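Local structure of oxidoreductase, 2OG-Fe oxygenase family protein, putative, expressed (Oryza sativa subsp. japonica, 5XOI) at residues G46-G51 / I124-F129; H199-I204 / P221-L226. The protein probably acts as an iron- and 2-oxoglutarate-dependent dioxygenase of the AlkB family, of which this chain is the C-terminal catalytic part. One frame throughout, in Å; residues are numbered along the deposited sequence.

Contact 1 of 2, residues G46-G51 / I124-F129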
ATOM      1  N   GLY A  46      -4.268  15.324   9.932  1.00 19.64           N
ATOM      2  CA  GLY A  46      -4.700  15.527  11.303  1.00 18.78           C
ATOM      3  C   GLY A  46      -5.305  14.279  11.918  1.00 16.85           C
ATOM      4  O   GLY A  46      -5.274  14.110  13.140  1.00 17.85           O
ATOM      5  N   TYR A  47      -5.816  13.375  11.084  1.00 16.12           N
ATOM      6  CA  TYR A  47      -6.522  12.177  11.524  1.00 13.85           C
ATOM      7  C   TYR A  47      -6.187  11.013  10.607  1.00 18.51           C
ATOM      8  O   TYR A  47      -6.239  11.160   9.383  1.00 16.15           O
ATOM      9  CB  TYR A  47      -8.044  12.398  11.507  1.00 16.80           C
ATOM     10  CG  TYR A  47      -8.826  11.094  11.442  1.00 18.75           C
ATOM     11  CD1 TYR A  47      -8.798  10.207  12.503  1.00 16.20           C
ATOM     12  CD2 TYR A  47      -9.585  10.758  10.324  1.00 21.42           C
ATOM     13  CE1 TYR A  47      -9.504   9.009  12.463  1.00 20.09           C
ATOM     14  CE2 TYR A  47     -10.291   9.562  10.268  1.00 20.85           C
ATOM     15  CZ  TYR A  47     -10.245   8.695  11.347  1.00 22.48           C
ATOM     16  OH  TYR A  47     -10.932   7.507  11.318  1.00 24.36           O
ATOM     17  N   ARG A  48      -5.865   9.855  11.197  1.00 14.49           N
ATOM     18  CA  ARG A  48      -5.884   8.585  10.485  1.00 17.71           C
ATOM     19  C   ARG A  48      -6.584   7.549  11.346  1.00 19.15           C
ATOM     20  O   ARG A  48      -6.355   7.480  12.557  1.00 14.88           O
ATOM     21  CB  ARG A  48      -4.471   8.084  10.127  1.00 13.17           C
ATOM     22  CG  ARG A  48      -3.737   8.932   9.067  1.00 16.48           C
ATOM     23  CD  ARG A  48      -4.360   8.815   7.657  1.00 18.30           C
ATOM     24  NE  ARG A  48      -4.362   7.433   7.191  1.00 17.71           N
ATOM     25  CZ  ARG A  48      -3.509   6.910   6.312  1.00 22.00           C
ATOM     26  NH1 ARG A  48      -2.579   7.659   5.720  1.00 15.12           N
ATOM     27  NH2 ARG A  48      -3.613   5.624   6.010  1.00 16.38           N
ATOM     28  N   ASP A  49      -7.437   6.748  10.714  1.00 16.26           N
ATOM     29  CA  ASP A  49      -8.095   5.648  11.413  1.00 19.17           C
ATOM     30  C   ASP A  49      -7.045   4.724  12.008  1.00 16.05           C
ATOM     31  O   ASP A  49      -6.208   4.166  11.282  1.00 17.94           O
ATOM     32  CB  ASP A  49      -9.003   4.886  10.449  1.00 18.23           C
ATOM     33  CG  ASP A  49      -9.955   3.930  11.152  1.00 21.10           C
ATOM     34  OD1 ASP A  49      -9.997   3.862  12.399  1.00 20.84           O
ATOM     35  OD2 ASP A  49     -10.698   3.239  10.436  1.00 20.16           O
ATOM     36  N   GLY A  50      -7.077   4.584  13.340  1.00 15.32           N
ATOM     37  CA  GLY A  50      -6.100   3.794  14.064  1.00 14.92           C
ATOM     38  C   GLY A  50      -5.004   4.605  14.717  1.00 15.97           C
ATOM     39  O   GLY A  50      -4.232   4.057  15.517  1.00 14.01           O
ATOM     40  N   GLY A  51      -4.927   5.897  14.428  1.00 14.61           N
ATOM     41  CA  GLY A  51      -3.837   6.701  14.935  1.00 15.59           C
ATOM     42  C   GLY A  51      -2.579   6.543  14.098  1.00 18.22           C
ATOM     43  O   GLY A  51      -2.437   5.626  13.289  1.00 16.38           O
ATOM     44  N   ILE A 124      -7.231   5.146  -7.016  1.00 20.94           N
ATOM     45  CA  ILE A 124      -6.783   5.686  -5.738  1.00 24.91           C
ATOM     46  C   ILE A 124      -5.373   5.165  -5.507  1.00 24.37           C
ATOM     47  O   ILE A 124      -5.151   3.952  -5.554  1.00 17.73           O
ATOM     48  CB  ILE A 124      -7.700   5.250  -4.577  1.00 20.93           C
ATOM     49  CG1 ILE A 124      -9.134   5.747  -4.785  1.00 25.85           C
ATOM     50  CG2 ILE A 124      -7.139   5.696  -3.232  1.00 24.30           C
ATOM     51  CD1 ILE A 124     -10.178   4.805  -4.210  1.00 25.52           C
ATOM     52  N   CYS A 125      -4.423   6.063  -5.266  1.00 22.28           N
ATOM     53  CA  CYS A 125      -3.133   5.671  -4.711  1.00 17.46           C
ATOM     54  C   CYS A 125      -2.831   6.534  -3.498  1.00 21.01           C
ATOM     55  O   CYS A 125      -2.670   7.752  -3.618  1.00 22.92           O
ATOM     56  CB  CYS A 125      -2.005   5.785  -5.729  1.00 16.29           C
ATOM     57  SG  CYS A 125      -0.385   5.316  -5.032  1.00 24.72           S
ATOM     58  N   LEU A 126      -2.750   5.900  -2.338  1.00 14.95           N
ATOM     59  CA  LEU A 126      -2.348   6.584  -1.122  1.00 15.49           C
ATOM     60  C   LEU A 126      -0.840   6.417  -0.975  1.00 19.24           C
ATOM     61  O   LEU A 126      -0.348   5.290  -0.867  1.00 17.96           O
ATOM     62  CB  LEU A 126      -3.084   6.009   0.085  1.00 19.05           C
ATOM     63  CG  LEU A 126      -3.493   6.977   1.189  1.00 38.00           C
ATOM     64  CD1 LEU A 126      -4.323   6.247   2.225  1.00 36.90           C
ATOM     65  CD2 LEU A 126      -2.263   7.592   1.831  1.00 45.66           C
ATOM     66  N   VAL A 127      -0.116   7.532  -0.972  1.00 17.99           N
ATOM     67  CA  VAL A 127       1.329   7.542  -0.773  1.00 15.76           C
ATOM     68  C   VAL A 127       1.597   7.965   0.668  1.00 16.78           C
ATOM     69  O   VAL A 127       1.346   9.118   1.041  1.00 16.72           O
ATOM     70  CB  VAL A 127       2.026   8.482  -1.764  1.00 16.88           C
ATOM     71  CG1 VAL A 127       3.553   8.334  -1.658  1.00 15.85           C
ATOM     72  CG2 VAL A 127       1.543   8.194  -3.175  1.00 16.83           C
ATOM     73  N   ASN A 128       2.105   7.034   1.476  1.00 12.35           N
ATOM     74  CA  ASN A 128       2.437   7.269   2.881  1.00 14.22           C
ATOM     75  C   ASN A 128       3.948   7.350   3.023  1.00 13.88           C
ATOM     76  O   ASN A 128       4.659   6.452   2.561  1.00 13.98           O
ATOM     77  CB  ASN A 128       1.932   6.126   3.772  1.00 13.51           C
ATOM     78  CG  ASN A 128       0.422   6.014   3.798  1.00 16.50           C
ATOM     79  OD1 ASN A 128      -0.264   6.904   4.311  1.00 18.38           O
ATOM     80  ND2 ASN A 128      -0.112   4.904   3.259  1.00 13.57           N
ATOM     81  N   PHE A 129       4.445   8.380   3.699  1.00 12.98           N
ATOM     82  CA  PHE A 129       5.857   8.407   4.050  1.00 12.35           C
ATOM     83  C   PHE A 129       6.011   8.397   5.568  1.00 13.59           C
ATOM     84  O   PHE A 129       5.448   9.253   6.261  1.00 18.01           O
ATOM     85  CB  PHE A 129       6.591   9.603   3.468  1.00 13.87           C
ATOM     86  CG  PHE A 129       8.047   9.584   3.821  1.00 21.30           C
ATOM     87  CD1 PHE A 129       8.858   8.591   3.312  1.00 25.18           C
ATOM     88  CD2 PHE A 129       8.575  10.487   4.729  1.00 28.92           C
ATOM     89  CE1 PHE A 129      10.187   8.526   3.652  1.00 32.71           C
ATOM     90  CE2 PHE A 129       9.912  10.422   5.071  1.00 33.67           C
ATOM     91  CZ  PHE A 129      10.705   9.436   4.537  1.00 23.49           C
TER

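Contact 2 of 2, residues H199-I204 / P221-L226. With MN (manganese (II) ion), chain C.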
ATOM      1  N   HIS A 199      -5.344  -3.900   9.699  1.00 14.58           N
ATOM      2  CA  HIS A 199      -3.919  -3.927   9.379  1.00 18.08           C
ATOM      3  C   HIS A 199      -3.291  -2.595   9.763  1.00 12.78           C
ATOM      4  O   HIS A 199      -3.978  -1.594   9.994  1.00 13.11           O
ATOM      5  CB  HIS A 199      -3.673  -4.227   7.893  1.00 14.62           C
ATOM      6  CG  HIS A 199      -4.335  -3.251   6.978  1.00 12.84           C
ATOM      7  ND1 HIS A 199      -5.672  -3.336   6.649  1.00 12.53           N
ATOM      8  CD2 HIS A 199      -3.866  -2.131   6.380  1.00 16.93           C
ATOM      9  CE1 HIS A 199      -5.990  -2.321   5.867  1.00 15.44           C
ATOM     10  NE2 HIS A 199      -4.914  -1.572   5.696  1.00 12.23           N
ATOM     11  N   GLY A 200      -1.968  -2.602   9.858  1.00 13.22           N
ATOM     12  CA  GLY A 200      -1.270  -1.377  10.209  1.00 14.35           C
ATOM     13  C   GLY A 200       0.225  -1.606  10.244  1.00 13.96           C
ATOM     14  O   GLY A 200       0.723  -2.686   9.905  1.00 13.67           O
ATOM     15  N   VAL A 201       0.941  -0.568  10.672  1.00 13.09           N
ATOM     16  CA  VAL A 201       2.401  -0.589  10.692  1.00 14.41           C
ATOM     17  C   VAL A 201       2.819  -0.335  12.135  1.00 16.46           C
ATOM     18  O   VAL A 201       2.582   0.756  12.673  1.00 16.69           O
ATOM     19  CB  VAL A 201       3.018   0.440   9.731  1.00 14.17           C
ATOM     20  CG1 VAL A 201       4.534   0.508   9.943  1.00 13.62           C
ATOM     21  CG2 VAL A 201       2.740   0.057   8.276  1.00 13.16           C
ATOM     22  N   SER A 202       3.396  -1.351  12.782  1.00 16.32           N
ATOM     23  CA  SER A 202       3.751  -1.205  14.190  1.00 13.57           C
ATOM     24  C   SER A 202       5.123  -0.584  14.400  1.00 14.85           C
ATOM     25  O   SER A 202       5.391  -0.045  15.486  1.00 20.26           O
ATOM     26  CB  SER A 202       3.692  -2.563  14.883  1.00 16.14           C
ATOM     27  OG  SER A 202       4.539  -3.488  14.220  1.00 21.85           O
ATOM     28  N   ARG A 203       5.988  -0.633  13.390  1.00 13.17           N
ATOM     29  CA  ARG A 203       7.374  -0.219  13.553  1.00 15.64           C
ATOM     30  C   ARG A 203       8.026  -0.110  12.183  1.00 17.77           C
ATOM     31  O   ARG A 203       7.726  -0.900  11.284  1.00 16.60           O
ATOM     32  CB  ARG A 203       8.128  -1.242  14.408  1.00 19.98           C
ATOM     33  CG  ARG A 203       9.338  -0.733  15.133  1.00 27.32           C
ATOM     34  CD  ARG A 203       9.940  -1.901  15.914  1.00 34.90           C
ATOM     35  NE  ARG A 203      10.932  -1.482  16.900  1.00 46.17           N
ATOM     36  CZ  ARG A 203      12.084  -0.904  16.594  1.00 44.92           C
ATOM     37  NH1 ARG A 203      12.380  -0.663  15.329  1.00 45.41           N
ATOM     38  NH2 ARG A 203      12.941  -0.569  17.549  1.00 44.37           N
ATOM     39  N   ILE A 204       8.908   0.873  12.037  1.00 13.09           N
ATOM     40  CA  ILE A 204       9.836   0.948  10.916  1.00 14.25           C
ATOM     41  C   ILE A 204      11.196   0.503  11.443  1.00 16.37           C
ATOM     42  O   ILE A 204      11.652   1.000  12.479  1.00 18.29           O
ATOM     43  CB  ILE A 204       9.908   2.368  10.326  1.00 15.97           C
ATOM     44  CG1 ILE A 204       8.513   2.923   9.968  1.00 18.27           C
ATOM     45  CG2 ILE A 204      10.865   2.401   9.131  1.00 17.94           C
ATOM     46  CD1 ILE A 204       7.764   2.138   8.888  1.00 13.32           C
ATOM     47  N   PRO A 221      15.927   8.893   5.316  1.00 16.26           N
ATOM     48  CA  PRO A 221      15.625   7.807   6.261  1.00 15.05           C
ATOM     49  C   PRO A 221      14.127   7.570   6.391  1.00 19.66           C
ATOM     50  O   PRO A 221      13.336   8.510   6.486  1.00 18.27           O
ATOM     51  CB  PRO A 221      16.229   8.306   7.581  1.00 19.24           C
ATOM     52  CG  PRO A 221      17.310   9.231   7.170  1.00 28.98           C
ATOM     53  CD  PRO A 221      16.834   9.897   5.906  1.00 26.63           C
ATOM     54  N   GLY A 222      13.730   6.297   6.371  1.00 14.01           N
ATOM     55  CA  GLY A 222      12.325   5.996   6.536  1.00 13.29           C
ATOM     56  C   GLY A 222      11.829   5.121   5.409  1.00 14.27           C
ATOM     57  O   GLY A 222      12.614   4.485   4.692  1.00 13.95           O
ATOM     58  N   ARG A 223      10.503   5.096   5.259  1.00 13.25           N
ATOM     59  CA  ARG A 223       9.844   4.145   4.373  1.00 13.19           C
ATOM     60  C   ARG A 223       8.771   4.837   3.548  1.00 13.59           C
ATOM     61  O   ARG A 223       7.980   5.625   4.073  1.00 14.08           O
ATOM     62  CB  ARG A 223       9.216   2.993   5.178  1.00 16.97           C
ATOM     63  CG  ARG A 223       8.317   2.060   4.345  1.00 15.59           C
ATOM     64  CD  ARG A 223       7.788   0.904   5.187  1.00 14.20           C
ATOM     65  NE  ARG A 223       6.831   0.063   4.455  1.00 13.85           N
ATOM     66  CZ  ARG A 223       5.503   0.218   4.464  1.00 15.41           C
ATOM     67  NH1 ARG A 223       4.918   1.192   5.164  1.00 12.92           N
ATOM     68  NH2 ARG A 223       4.744  -0.608   3.759  1.00 15.60           N
ATOM     69  N   LEU A 224       8.713   4.507   2.263  1.00 12.30           N
ATOM     70  CA  LEU A 224       7.664   4.997   1.379  1.00 12.53           C
ATOM     71  C   LEU A 224       6.738   3.844   1.015  1.00 12.05           C
ATOM     72  O   LEU A 224       7.194   2.795   0.554  1.00 15.85           O
ATOM     73  CB  LEU A 224       8.259   5.617   0.112  1.00 16.96           C
ATOM     74  CG  LEU A 224       7.330   6.322  -0.887  1.00 18.58           C
ATOM     75  CD1 LEU A 224       6.700   7.565  -0.273  1.00 19.31           C
ATOM     76  CD2 LEU A 224       8.087   6.681  -2.153  1.00 22.92           C
ATOM     77  N   ASN A 225       5.441   4.050   1.203  1.00 13.39           N
ATOM     78  CA  ASN A 225       4.424   3.077   0.835  1.00 16.02           C
ATOM     79  C   ASN A 225       3.502   3.697  -0.204  1.00 14.93           C
ATOM     80  O   ASN A 225       3.170   4.882  -0.121  1.00 13.45           O
ATOM     81  CB  ASN A 225       3.617   2.634   2.069  1.00 15.53           C
ATOM     82  CG  ASN A 225       2.294   1.980   1.702  1.00 13.69           C
ATOM     83  OD1 ASN A 225       1.236   2.599   1.793  1.00 13.59           O
ATOM     84  ND2 ASN A 225       2.349   0.721   1.299  1.00 14.22           N
ATOM     85  N   LEU A 226       3.110   2.900  -1.195  1.00 13.26           N
ATOM     86  CA  LEU A 226       2.076   3.283  -2.147  1.00 13.76           C
ATOM     87  C   LEU A 226       0.978   2.239  -2.058  1.00 15.02           C
ATOM     88  O   LEU A 226       1.224   1.056  -2.315  1.00 14.37           O
ATOM     89  CB  LEU A 226       2.638   3.380  -3.576  1.00 14.51           C
ATOM     90  CG  LEU A 226       3.625   4.540  -3.815  1.00 19.77           C
ATOM     91  CD1 LEU A 226       5.027   4.199  -3.299  1.00 18.70           C
ATOM     92  CD2 LEU A 226       3.679   4.899  -5.304  1.00 21.93           C
TER
HETATM   93 MN    MN C 402      -4.910   0.546   5.060  1.00 14.80          MN
HETATM   94  O   HOH W   1      -4.142  -0.065   2.951  1.00 21.11           O

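Contact 1 of 2, residues G46-G51 / I124-F129
The carbonyl oxygen OD1 of N128 receives the single hydrogen bond of this contact, from NH1 of R48 at 2.8 Å. The bond is fairly straight at the donor, with an N-H...O angle of 155°, and the oxygen lies at the edge of the guanidinium, in its plane. Seen from the amide, the donor is tilted slightly from the carbonyl plane, and the two flat groups are turned 38° against each other. R48 reaches the strand by a bent chain: CG stands anti to the carbonyl carbon (chi1 -68°), and further bends at chi2 and chi3 bring NH1 to the N128 amide.

Both methyl branches of L126 lie against the same group, CD1 at 3.9 Å from R48 NH2 and CD2 at 3.9 Å from R48 NH1, in van der Waals contacts beside the polar one, CD1 meeting the guanidinium obliquely. L55 and M57 of strand 55-59 also touch the R48 side chain. The other end of the N128 amide is tied as well, ND2 donating to N225 OD1, so that both ends of the amide are engaged, which should limit its rotation. At the base of R48, a type II turn from R48 to G51 is closed by the bond from G51 N to R48 O, 2.8 Å long.

Shortening R48 to an alanine is likely to leave N128 OD1 without this donor and the methyls of L126 without their cover. R48 and N128 both belong to the 2-oxoglutarate site, and R48 NH2 makes a weak hydrogen bond to a bound succinate, so the amide probably helps to position the guanidinium at the cosubstrate pocket.

Contact 2 of 2, residues H199-I204 / P221-L226
R223 and I204 bury the most surface here, with V201 adding a smaller share, and they meet by van der Waals contact, with no hydrogen bond between the two segments. CD1 of I204 rests against the aliphatic part of R223, 3.9 Å from its CD and 4.1 Å from its CB, the two side chains crossing at about a right angle. Farther along, CG2 of V201 comes within 4.0 Å of R223 NH1, approaching the guanidinium obliquely. R223 reaches V201 because its CG is anti to the backbone N (chi1 171°) and the chain stays extended as far as NE. Its polar end is held by other partners: NH2 bonds to S159 OG and NH1 to a bound succinate, consistent with its place in the 2-oxoglutarate site. Two residues before V201, H199 binds the manganese ion through NE2 at 2.2 Å, with H139 and D141 as the other protein ligands and a water 2.3 Å from the manganese; iron is the expected native metal. Strand 198-205 runs between strands 134-139 and 163-169 in the minor sheet, and strand 223-229 between 155-161 and 124-131 in the major, so the contact bridges the two sheets of the double-stranded beta-helix core, with Y130 of strand 124-131 touching all three side chains.

From the N terminus, the loop after helix 22-37 comes first, and contact 1 joins it to strand 124-131, closing a long excursion that includes strand 55-59 and helix 87-106. Contact 2 opens only later, linking strand 198-205 to strand 223-229 across a short connection holding helix 211-217. The two are therefore in series, neither nested nor crossed. They meet in space because strands 124-131 and 223-229 are antiparallel neighbours in the major sheet, where N128 O and N225 N lie 2.9 Å apart in a probable hydrogen bond. Together they tie the loop and the minor sheet of the double-stranded beta-helix, which carries metal ligands, to adjacent strands at the cosubstrate site.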